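Local coordinates for metallo-beta-lactamase family protein (Staphylococcus aureus, PDB 3R2U) that is probably a metal-dependent hydrolase or related enzyme of the metallo-beta-lactamase superfamily, binds an iron ion, and carries rhodanese-like sequence toward its C-terminus, at residues G174-L182 with F255-P266; I206-P217 with P233-K241. All coordinates share one frame; numbering follows the deposited sequence.

Interaction 1: G174-L182 with F255-P266; sequences GDIGRPDLL and FIDKLISDQPAP
R178 and L259 carry this contact, in which a loop near the iron site of the metallo-beta-lactamase fold, following strand 164-168, lies against the C-terminal end of helix 252-260. The apolar part starts at I176, whose CD1 reaches F255 CZ at 3.6 Å and also touches CD1 of L259. L259 spreads its two branches against the loop: CD1 packs on the aliphatic CD of R178, CD2 on the ring CD of P179. I260 CG2 meets that same P179 carbon, and farther along L181 only brushes P266.

The polar part belongs to R178. Its chain bends at chi2 (-53°), bringing NE to L259 O at 2.8 Å, a weak, strongly bent hydrogen bond (119° at the hydrogen) near the helix end. On the other side of the group NH1 makes a salt bridge to D175 OD1, and that oxygen also accepts from I176 N and from W245 NE1. R178 O accepts from ND1 of the iron ligand H143, and the backbones of D180 and H143 are also hydrogen-bonded, which ties the loop to the metal site. Q263 crosses R178 at about a right angle, its amide plane turned 51° from the guanidinium and OE1 3.5 Å from NE.

Interaction 2: I206-P217 with P233-K241; sequences IKDLPDYIQIWP and PTSTLGYEK
L237 and K241, one turn apart on helix 237-243, press against the loop 206-213, while just before them strand 235-236 pairs antiparallel with strand 214-217 at the edge of a mixed sheet of the metallo-beta-lactamase fold. I215 and S235 form the hydrogen-bonded pair, I215 N to S235 O at 2.8 Å with a reciprocal S235 N to I215 O. In the neighbouring non-hydrogen-bonded pair, Q214 with T236, the side chains diverge. Past the strand pair, L237 N donates to I213 O, and G238 N, also in the first turn of the helix, to D211 O.

L237 is the side chain to follow. Its CB lies beside I213 CG1 at 3.8 Å, the two chains pointing the same way. With CG anti to the backbone N (chi1 180°), the chain is carried on past D211 OD1, 3.9 Å from CG. CD1 comes loosely to I206 CG2, whereas CD2 enters the turn 206-209, close to the carbonyl oxygens of I206 and L209 and to L209 CB.

At the opposite end of the strand pair, W216 presents the edge of its ring, at CD1, to T234 CG2. T236 is the N-cap of the helix, OG1 accepting from Y239 N; the same oxygen is also hydrogen-bonded to Y212 O of the second subunit, so this sheet edge also serves the subunit interface.

K241 closes the loop side. Its extended chain crosses D211 at about a right angle and carries NZ to K207 O, on an in-plane lone pair, at 2.8 Å. The same nitrogen makes a salt bridge to the syn lone pair of D211 OD1 at 2.7 Å, and a water links NZ to OD2.

How the interactions relate
Interaction 2 is the more buried of the two: backbone pairing extends a sheet, a leucine packs against the adjoining turn, and the second subunit covers part of it. Interaction 1 is partly buried, lies closer to the iron, and relies on apolar side chains and one arginine, with no backbone-to-backbone bond between its segments. Their charged groups differ too, since the arginine's salt bridge stays within its own loop whereas the lysine's joins both segments. Helices 237-243 and 252-260 follow one another in the chain, each packing on a different part of the metallo-beta-lactamase domain. The two contacts meet directly where G174 N probably donates to E240 OE1, 2.8 Å away.

Interaction 1: G174-L182 with F255-P266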
loop_
_atom_site.group_PDB
_atom_site.type_symbol
_atom_site.label_atom_id
_atom_site.label_comp_id
_atom_site.label_asym_id
_atom_site.label_seq_id
_atom_site.Cartn_x
_atom_site.Cartn_y
_atom_site.Cartn_z
ATOM N N GLY A 174 5.479 -23.366 -26.335
ATOM C CA GLY A 174 4.477 -24.332 -26.767
ATOM C C GLY A 174 3.715 -24.008 -28.052
ATOM O O GLY A 174 2.922 -24.816 -28.498
ATOM N N ASP A 175 3.920 -22.828 -28.634
ATOM C CA ASP A 175 3.215 -22.494 -29.868
ATOM C C ASP A 175 3.939 -21.353 -30.565
ATOM O O ASP A 175 5.046 -20.957 -30.155
ATOM C CB ASP A 175 1.743 -22.125 -29.551
ATOM C CG ASP A 175 0.781 -22.501 -30.671
ATOM O OD1 ASP A 175 1.152 -22.430 -31.860
ATOM O OD2 ASP A 175 -0.364 -22.882 -30.355
ATOM N N ILE A 176 3.329 -20.844 -31.638
ATOM C CA ILE A 176 3.888 -19.744 -32.405
ATOM C C ILE A 176 2.758 -18.780 -32.759
ATOM O O ILE A 176 1.578 -19.130 -32.687
ATOM C CB ILE A 176 4.611 -20.228 -33.700
ATOM C CG1 ILE A 176 3.631 -20.924 -34.649
ATOM C CG2 ILE A 176 5.770 -21.161 -33.354
ATOM C CD1 ILE A 176 4.212 -21.277 -36.040
ATOM N N GLY A 177 3.128 -17.563 -33.131
ATOM C CA GLY A 177 2.162 -16.554 -33.485
ATOM C C GLY A 177 1.414 -16.908 -34.752
ATOM O O GLY A 177 1.861 -17.748 -35.514
ATOM N N ARG A 178 0.243 -16.307 -34.924
ATOM C CA ARG A 178 -0.564 -16.475 -36.110
ATOM C C ARG A 178 -0.529 -15.131 -36.798
ATOM O O ARG A 178 -0.396 -14.101 -36.128
ATOM C CB ARG A 178 -2.025 -16.827 -35.767
ATOM C CG ARG A 178 -2.241 -18.143 -34.953
ATOM C CD ARG A 178 -1.572 -19.313 -35.618
ATOM N NE ARG A 178 -2.068 -20.636 -35.206
ATOM C CZ ARG A 178 -1.476 -21.456 -34.328
ATOM N NH1 ARG A 178 -0.355 -21.124 -33.706
ATOM N NH2 ARG A 178 -2.021 -22.631 -34.069
ATOM N N PRO A 179 -0.674 -15.111 -38.137
ATOM C CA PRO A 179 -0.656 -13.817 -38.813
ATOM C C PRO A 179 -1.798 -12.909 -38.366
ATOM O O PRO A 179 -2.946 -13.342 -38.359
ATOM C CB PRO A 179 -0.823 -14.187 -40.289
ATOM C CG PRO A 179 -0.414 -15.628 -40.380
ATOM C CD PRO A 179 -0.819 -16.229 -39.081
ATOM N N ASP A 180 -1.471 -11.683 -37.945
ATOM C CA ASP A 180 -2.497 -10.687 -37.579
ATOM C C ASP A 180 -3.397 -10.456 -38.780
ATOM O O ASP A 180 -2.911 -10.327 -39.899
ATOM C CB ASP A 180 -1.872 -9.334 -37.176
ATOM C CG ASP A 180 -1.405 -9.301 -35.739
ATOM O OD1 ASP A 180 -1.689 -10.273 -35.004
ATOM O OD2 ASP A 180 -0.772 -8.298 -35.332
ATOM N N LEU A 181 -4.705 -10.401 -38.546
ATOM C CA LEU A 181 -5.649 -10.174 -39.624
ATOM C C LEU A 181 -5.613 -8.721 -40.085
ATOM O O LEU A 181 -5.099 -7.850 -39.394
ATOM C CB LEU A 181 -7.077 -10.574 -39.219
ATOM C CG LEU A 181 -7.337 -12.058 -38.918
ATOM C CD1 LEU A 181 -8.855 -12.336 -38.861
ATOM C CD2 LEU A 181 -6.663 -12.970 -39.964
ATOM N N LEU A 182 -6.160 -8.478 -41.271
ATOM C CA LEU A 182 -6.189 -7.140 -41.852
ATOM C C LEU A 182 -7.603 -6.602 -41.833
ATOM O O LEU A 182 -8.570 -7.368 -41.735
ATOM C CB LEU A 182 -5.679 -7.170 -43.297
ATOM C CG LEU A 182 -4.249 -7.681 -43.504
ATOM C CD1 LEU A 182 -3.941 -7.758 -44.999
ATOM C CD2 LEU A 182 -3.226 -6.799 -42.761
ATOM N N PHE A 255 1.510 -27.085 -42.628
ATOM C CA PHE A 255 1.888 -26.055 -41.674
ATOM C C PHE A 255 0.968 -24.857 -41.822
ATOM O O PHE A 255 0.377 -24.395 -40.843
ATOM C CB PHE A 255 3.336 -25.643 -41.936
ATOM C CG PHE A 255 3.858 -24.611 -40.995
ATOM C CD1 PHE A 255 3.687 -23.261 -41.264
ATOM C CD2 PHE A 255 4.561 -24.985 -39.857
ATOM C CE1 PHE A 255 4.189 -22.294 -40.391
ATOM C CE2 PHE A 255 5.067 -24.021 -38.981
ATOM C CZ PHE A 255 4.876 -22.674 -39.258
ATOM N N ILE A 256 0.852 -24.366 -43.057
ATOM C CA ILE A 256 0.009 -23.228 -43.359
ATOM C C ILE A 256 -1.417 -23.489 -42.906
ATOM O O ILE A 256 -2.005 -22.667 -42.200
ATOM C CB ILE A 256 -0.012 -22.918 -44.867
ATOM C CG1 ILE A 256 1.341 -22.372 -45.313
ATOM C CG2 ILE A 256 -1.124 -21.901 -45.200
ATOM C CD1 ILE A 256 1.472 -22.294 -46.828
ATOM N N ASP A 257 -1.969 -24.633 -43.314
ATOM C CA ASP A 257 -3.337 -24.995 -42.952
ATOM C C ASP A 257 -3.552 -25.006 -41.446
ATOM O O ASP A 257 -4.523 -24.431 -40.962
ATOM C CB ASP A 257 -3.724 -26.373 -43.494
ATOM C CG ASP A 257 -5.164 -26.743 -43.156
ATOM O OD1 ASP A 257 -6.090 -25.966 -43.482
ATOM O OD2 ASP A 257 -5.372 -27.823 -42.578
ATOM N N LYS A 258 -2.668 -25.671 -40.709
ATOM C CA LYS A 258 -2.823 -25.733 -39.260
ATOM C C LYS A 258 -2.681 -24.341 -38.651
ATOM O O LYS A 258 -3.449 -23.963 -37.766
ATOM C CB LYS A 258 -1.854 -26.710 -38.598
ATOM C CG LYS A 258 -1.988 -26.697 -37.049
ATOM C CD LYS A 258 -1.293 -27.867 -36.362
ATOM C CE LYS A 258 -1.447 -27.782 -34.837
ATOM N NZ LYS A 258 -0.938 -29.017 -34.158
ATOM N N LEU A 259 -1.731 -23.565 -39.162
ATOM C CA LEU A 259 -1.502 -22.233 -38.646
ATOM C C LEU A 259 -2.743 -21.353 -38.781
ATOM O O LEU A 259 -3.207 -20.771 -37.798
ATOM C CB LEU A 259 -0.335 -21.567 -39.382
ATOM C CG LEU A 259 0.183 -20.290 -38.723
ATOM C CD1 LEU A 259 0.806 -20.646 -37.363
ATOM C CD2 LEU A 259 1.182 -19.560 -39.600
ATOM N N ILE A 260 -3.312 -21.299 -39.980
ATOM C CA ILE A 260 -4.401 -20.370 -40.237
ATOM C C ILE A 260 -5.823 -20.919 -40.262
ATOM O O ILE A 260 -6.745 -20.187 -40.611
ATOM C CB ILE A 260 -4.124 -19.584 -41.543
ATOM C CG1 ILE A 260 -4.314 -20.460 -42.780
ATOM C CG2 ILE A 260 -2.722 -18.986 -41.489
ATOM C CD1 ILE A 260 -4.030 -19.738 -44.073
ATOM N N SER A 261 -6.029 -22.178 -39.893
ATOM C CA SER A 261 -7.382 -22.723 -39.908
ATOM C C SER A 261 -8.039 -22.728 -38.538
ATOM O O SER A 261 -7.390 -22.940 -37.508
ATOM C CB SER A 261 -7.412 -24.128 -40.503
ATOM O OG SER A 261 -7.046 -24.078 -41.868
ATOM N N ASP A 262 -9.345 -22.477 -38.557
ATOM C CA ASP A 262 -10.182 -22.473 -37.363
ATOM C C ASP A 262 -9.551 -21.734 -36.183
ATOM O O ASP A 262 -9.386 -22.291 -35.089
ATOM C CB ASP A 262 -10.553 -23.911 -36.987
ATOM C CG ASP A 262 -11.319 -24.628 -38.099
ATOM O OD1 ASP A 262 -11.459 -25.867 -38.012
ATOM O OD2 ASP A 262 -11.774 -23.962 -39.058
ATOM N N GLN A 263 -9.177 -20.483 -36.424
ATOM C CA GLN A 263 -8.623 -19.637 -35.378
ATOM C C GLN A 263 -9.754 -18.711 -34.968
ATOM O O GLN A 263 -10.506 -18.238 -35.818
ATOM C CB GLN A 263 -7.422 -18.836 -35.888
ATOM C CG GLN A 263 -6.266 -19.700 -36.386
ATOM C CD GLN A 263 -5.613 -20.530 -35.282
ATOM O OE1 GLN A 263 -5.316 -20.022 -34.197
ATOM N NE2 GLN A 263 -5.350 -21.803 -35.574
ATOM N N PRO A 264 -9.889 -18.450 -33.662
ATOM C CA PRO A 264 -10.975 -17.578 -33.202
ATOM C C PRO A 264 -10.827 -16.133 -33.670
ATOM O O PRO A 264 -9.724 -15.681 -33.948
ATOM C CB PRO A 264 -10.853 -17.647 -31.672
ATOM C CG PRO A 264 -9.392 -17.934 -31.426
ATOM C CD PRO A 264 -8.959 -18.809 -32.573
ATOM N N ALA A 265 -11.948 -15.426 -33.766
ATOM C CA ALA A 265 -11.926 -14.025 -34.136
ATOM C C ALA A 265 -11.304 -13.274 -32.976
ATOM O O ALA A 265 -11.610 -13.562 -31.815
ATOM C CB ALA A 265 -13.334 -13.506 -34.402
ATOM N N PRO A 266 -10.410 -12.331 -33.273
ATOM C CA PRO A 266 -9.809 -11.562 -32.211
ATOM C C PRO A 266 -10.801 -10.565 -31.641
ATOM O O PRO A 266 -11.714 -10.149 -32.335
ATOM C CB PRO A 266 -8.665 -10.829 -32.916
ATOM C CG PRO A 266 -9.109 -10.701 -34.319
ATOM C CD PRO A 266 -9.941 -11.907 -34.606
#

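Interaction 2: I206-P217 with P233-K241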
loop_
_atom_site.group_PDB
_atom_site.type_symbol
_atom_site.label_atom_id
_atom_site.label_comp_id
_atom_site.label_asym_id
_atom_site.label_seq_id
_atom_site.Cartn_x
_atom_site.Cartn_y
_atom_site.Cartn_z
ATOM N N ILE A 206 15.361 -20.167 -37.866
ATOM C CA ILE A 206 15.709 -20.161 -36.442
ATOM C C ILE A 206 16.276 -21.509 -35.932
ATOM O O ILE A 206 16.989 -21.552 -34.928
ATOM C CB ILE A 206 14.496 -19.723 -35.576
ATOM C CG1 ILE A 206 14.972 -18.757 -34.523
ATOM C CG2 ILE A 206 13.708 -20.928 -35.037
ATOM C CD1 ILE A 206 15.542 -17.478 -35.131
ATOM N N LYS A 207 16.005 -22.587 -36.664
ATOM C CA LYS A 207 16.443 -23.916 -36.273
ATOM C C LYS A 207 17.963 -24.106 -36.185
ATOM O O LYS A 207 18.433 -24.975 -35.440
ATOM C CB LYS A 207 15.871 -24.971 -37.224
ATOM C CG LYS A 207 14.373 -25.179 -37.086
ATOM C CD LYS A 207 13.871 -26.251 -38.054
ATOM C CE LYS A 207 12.371 -26.412 -37.975
ATOM N NZ LYS A 207 11.840 -27.387 -38.966
ATOM N N ASP A 208 18.697 -23.275 -36.915
ATOM C CA ASP A 208 20.149 -23.340 -36.958
ATOM C C ASP A 208 20.827 -22.760 -35.727
ATOM O O ASP A 208 22.024 -22.912 -35.556
ATOM C CB ASP A 208 20.644 -22.628 -38.218
ATOM C CG ASP A 208 20.113 -23.267 -39.476
ATOM O OD1 ASP A 208 19.852 -24.487 -39.439
ATOM O OD2 ASP A 208 19.957 -22.557 -40.493
ATOM N N LEU A 209 20.069 -22.078 -34.885
ATOM C CA LEU A 209 20.619 -21.517 -33.649
ATOM C C LEU A 209 20.916 -22.666 -32.656
ATOM O O LEU A 209 20.340 -23.741 -32.777
ATOM C CB LEU A 209 19.664 -20.497 -33.037
ATOM C CG LEU A 209 19.530 -19.218 -33.869
ATOM C CD1 LEU A 209 18.566 -18.250 -33.222
ATOM C CD2 LEU A 209 20.930 -18.587 -34.093
ATOM N N PRO A 210 21.798 -22.434 -31.674
ATOM C CA PRO A 210 22.120 -23.498 -30.703
ATOM C C PRO A 210 20.894 -23.899 -29.878
ATOM O O PRO A 210 20.135 -23.047 -29.422
ATOM C CB PRO A 210 23.193 -22.868 -29.824
ATOM C CG PRO A 210 23.760 -21.705 -30.674
ATOM C CD PRO A 210 22.568 -21.203 -31.418
ATOM N N ASP A 211 20.707 -25.193 -29.697
ATOM C CA ASP A 211 19.525 -25.694 -28.998
ATOM C C ASP A 211 19.440 -25.316 -27.508
ATOM O O ASP A 211 18.380 -25.419 -26.906
ATOM C CB ASP A 211 19.394 -27.209 -29.193
ATOM C CG ASP A 211 18.876 -27.582 -30.596
ATOM O OD1 ASP A 211 18.467 -26.665 -31.366
ATOM O OD2 ASP A 211 18.854 -28.796 -30.916
ATOM N N TYR A 212 20.539 -24.850 -26.938
ATOM C CA TYR A 212 20.573 -24.460 -25.527
ATOM C C TYR A 212 20.215 -22.970 -25.277
ATOM O O TYR A 212 20.248 -22.485 -24.111
ATOM C CB TYR A 212 21.948 -24.776 -24.941
ATOM C CG TYR A 212 23.104 -24.111 -25.675
ATOM C CD1 TYR A 212 23.304 -22.739 -25.596
ATOM C CD2 TYR A 212 24.014 -24.863 -26.415
ATOM C CE1 TYR A 212 24.350 -22.131 -26.251
ATOM C CE2 TYR A 212 25.078 -24.257 -27.081
ATOM C CZ TYR A 212 25.239 -22.896 -26.990
ATOM O OH TYR A 212 26.272 -22.272 -27.635
ATOM N N ILE A 213 19.901 -22.227 -26.337
ATOM C CA ILE A 213 19.510 -20.836 -26.129
ATOM C C ILE A 213 18.123 -20.797 -25.479
ATOM O O ILE A 213 17.282 -21.675 -25.716
ATOM C CB ILE A 213 19.490 -19.972 -27.402
ATOM C CG1 ILE A 213 18.371 -20.390 -28.355
ATOM C CG2 ILE A 213 20.873 -19.961 -28.081
ATOM C CD1 ILE A 213 18.148 -19.370 -29.495
ATOM N N GLN A 214 17.901 -19.804 -24.633
ATOM C CA GLN A 214 16.572 -19.607 -24.060
ATOM C C GLN A 214 15.677 -18.882 -25.070
ATOM O O GLN A 214 16.173 -18.224 -25.980
ATOM C CB GLN A 214 16.651 -18.779 -22.796
ATOM C CG GLN A 214 17.463 -19.412 -21.685
ATOM C CD GLN A 214 17.503 -18.537 -20.456
ATOM O OE1 GLN A 214 16.487 -17.996 -20.049
ATOM N NE2 GLN A 214 18.674 -18.408 -19.849
ATOM N N ILE A 215 14.361 -19.036 -24.906
ATOM C CA ILE A 215 13.368 -18.356 -25.721
ATOM C C ILE A 215 12.608 -17.447 -24.757
ATOM O O ILE A 215 12.014 -17.912 -23.788
ATOM C CB ILE A 215 12.358 -19.336 -26.407
ATOM C CG1 ILE A 215 13.055 -20.314 -27.356
ATOM C CG2 ILE A 215 11.291 -18.573 -27.154
ATOM C CD1 ILE A 215 13.887 -19.684 -28.418
ATOM N N TRP A 216 12.656 -16.151 -25.012
ATOM C CA TRP A 216 12.003 -15.170 -24.179
ATOM C C TRP A 216 10.866 -14.521 -24.966
ATOM O O TRP A 216 11.073 -13.539 -25.650
ATOM C CB TRP A 216 13.017 -14.122 -23.747
ATOM C CG TRP A 216 14.183 -14.688 -22.984
ATOM C CD1 TRP A 216 14.134 -15.572 -21.947
ATOM C CD2 TRP A 216 15.561 -14.347 -23.156
ATOM N NE1 TRP A 216 15.401 -15.831 -21.482
ATOM C CE2 TRP A 216 16.296 -15.088 -22.204
ATOM C CE3 TRP A 216 16.249 -13.506 -24.039
ATOM C CZ2 TRP A 216 17.691 -15.009 -22.104
ATOM C CZ3 TRP A 216 17.637 -13.420 -23.934
ATOM C CH2 TRP A 216 18.340 -14.172 -22.970
ATOM N N PRO A 217 9.651 -15.075 -24.854
ATOM C CA PRO A 217 8.523 -14.623 -25.654
ATOM C C PRO A 217 7.865 -13.334 -25.150
ATOM O O PRO A 217 8.083 -12.916 -24.012
ATOM C CB PRO A 217 7.562 -15.810 -25.566
ATOM C CG PRO A 217 7.794 -16.330 -24.177
ATOM C CD PRO A 217 9.248 -16.101 -23.875
ATOM N N PRO A 233 7.622 -18.641 -17.869
ATOM C CA PRO A 233 7.943 -17.436 -18.632
ATOM C C PRO A 233 8.969 -17.631 -19.742
ATOM O O PRO A 233 9.125 -16.726 -20.577
ATOM C CB PRO A 233 8.495 -16.483 -17.563
ATOM C CG PRO A 233 9.050 -17.358 -16.503
ATOM C CD PRO A 233 8.265 -18.651 -16.539
ATOM N N THR A 234 9.656 -18.778 -19.768
ATOM C CA THR A 234 10.678 -18.981 -20.769
ATOM C C THR A 234 10.859 -20.441 -21.156
ATOM O O THR A 234 10.548 -21.352 -20.399
ATOM C CB THR A 234 12.048 -18.487 -20.246
ATOM O OG1 THR A 234 12.541 -19.395 -19.267
ATOM C CG2 THR A 234 11.945 -17.111 -19.621
ATOM N N SER A 235 11.387 -20.663 -22.339
ATOM C CA SER A 235 11.684 -22.014 -22.753
ATOM C C SER A 235 13.062 -22.035 -23.365
ATOM O O SER A 235 13.857 -21.133 -23.112
ATOM C CB SER A 235 10.632 -22.511 -23.725
ATOM O OG SER A 235 10.798 -23.886 -23.943
ATOM N N THR A 236 13.371 -23.089 -24.119
ATOM C CA THR A 236 14.639 -23.206 -24.820
ATOM C C THR A 236 14.321 -23.711 -26.201
ATOM O O THR A 236 13.309 -24.368 -26.408
ATOM C CB THR A 236 15.588 -24.229 -24.155
ATOM O OG1 THR A 236 15.084 -25.555 -24.373
ATOM C CG2 THR A 236 15.709 -23.953 -22.684
ATOM N N LEU A 237 15.213 -23.451 -27.139
ATOM C CA LEU A 237 15.002 -23.866 -28.511
ATOM C C LEU A 237 14.906 -25.377 -28.641
ATOM O O LEU A 237 14.022 -25.895 -29.327
ATOM C CB LEU A 237 16.110 -23.300 -29.417
ATOM C CG LEU A 237 16.039 -23.656 -30.918
ATOM C CD1 LEU A 237 14.674 -23.319 -31.531
ATOM C CD2 LEU A 237 17.171 -22.968 -31.702
ATOM N N GLY A 238 15.803 -26.089 -27.959
ATOM C CA GLY A 238 15.811 -27.537 -28.012
ATOM C C GLY A 238 14.540 -28.121 -27.431
ATOM O O GLY A 238 14.064 -29.144 -27.902
ATOM N N TYR A 239 13.989 -27.472 -26.399
ATOM C CA TYR A 239 12.764 -27.977 -25.780
ATOM C C TYR A 239 11.591 -27.729 -26.722
ATOM O O TYR A 239 10.726 -28.586 -26.865
ATOM C CB TYR A 239 12.499 -27.377 -24.383
ATOM C CG TYR A 239 11.331 -28.062 -23.675
ATOM C CD1 TYR A 239 11.505 -29.283 -23.028
ATOM C CD2 TYR A 239 10.064 -27.499 -23.663
ATOM C CE1 TYR A 239 10.446 -29.930 -22.399
ATOM C CE2 TYR A 239 8.984 -28.149 -23.028
ATOM C CZ TYR A 239 9.186 -29.359 -22.399
ATOM O OH TYR A 239 8.143 -30.010 -21.761
ATOM N N GLU A 240 11.571 -26.566 -27.365
ATOM C CA GLU A 240 10.517 -26.272 -28.312
ATOM C C GLU A 240 10.594 -27.212 -29.519
ATOM O O GLU A 240 9.574 -27.632 -30.036
ATOM C CB GLU A 240 10.547 -24.805 -28.734
ATOM C CG GLU A 240 10.226 -23.856 -27.590
ATOM C CD GLU A 240 8.864 -24.120 -26.972
ATOM O OE1 GLU A 240 7.859 -24.033 -27.711
ATOM O OE2 GLU A 240 8.804 -24.401 -25.744
ATOM N N LYS A 241 11.803 -27.579 -29.949
ATOM C CA LYS A 241 11.926 -28.519 -31.057
ATOM C C LYS A 241 11.288 -29.867 -30.708
ATOM O O LYS A 241 10.728 -30.530 -31.574
ATOM C CB LYS A 241 13.383 -28.715 -31.470
ATOM C CG LYS A 241 13.999 -27.493 -32.157
ATOM C CD LYS A 241 15.413 -27.802 -32.649
ATOM C CE LYS A 241 15.996 -26.695 -33.515
ATOM N NZ LYS A 241 17.423 -26.967 -33.833
HETATM O O HOH W 1 18.345 -30.000 -33.077
#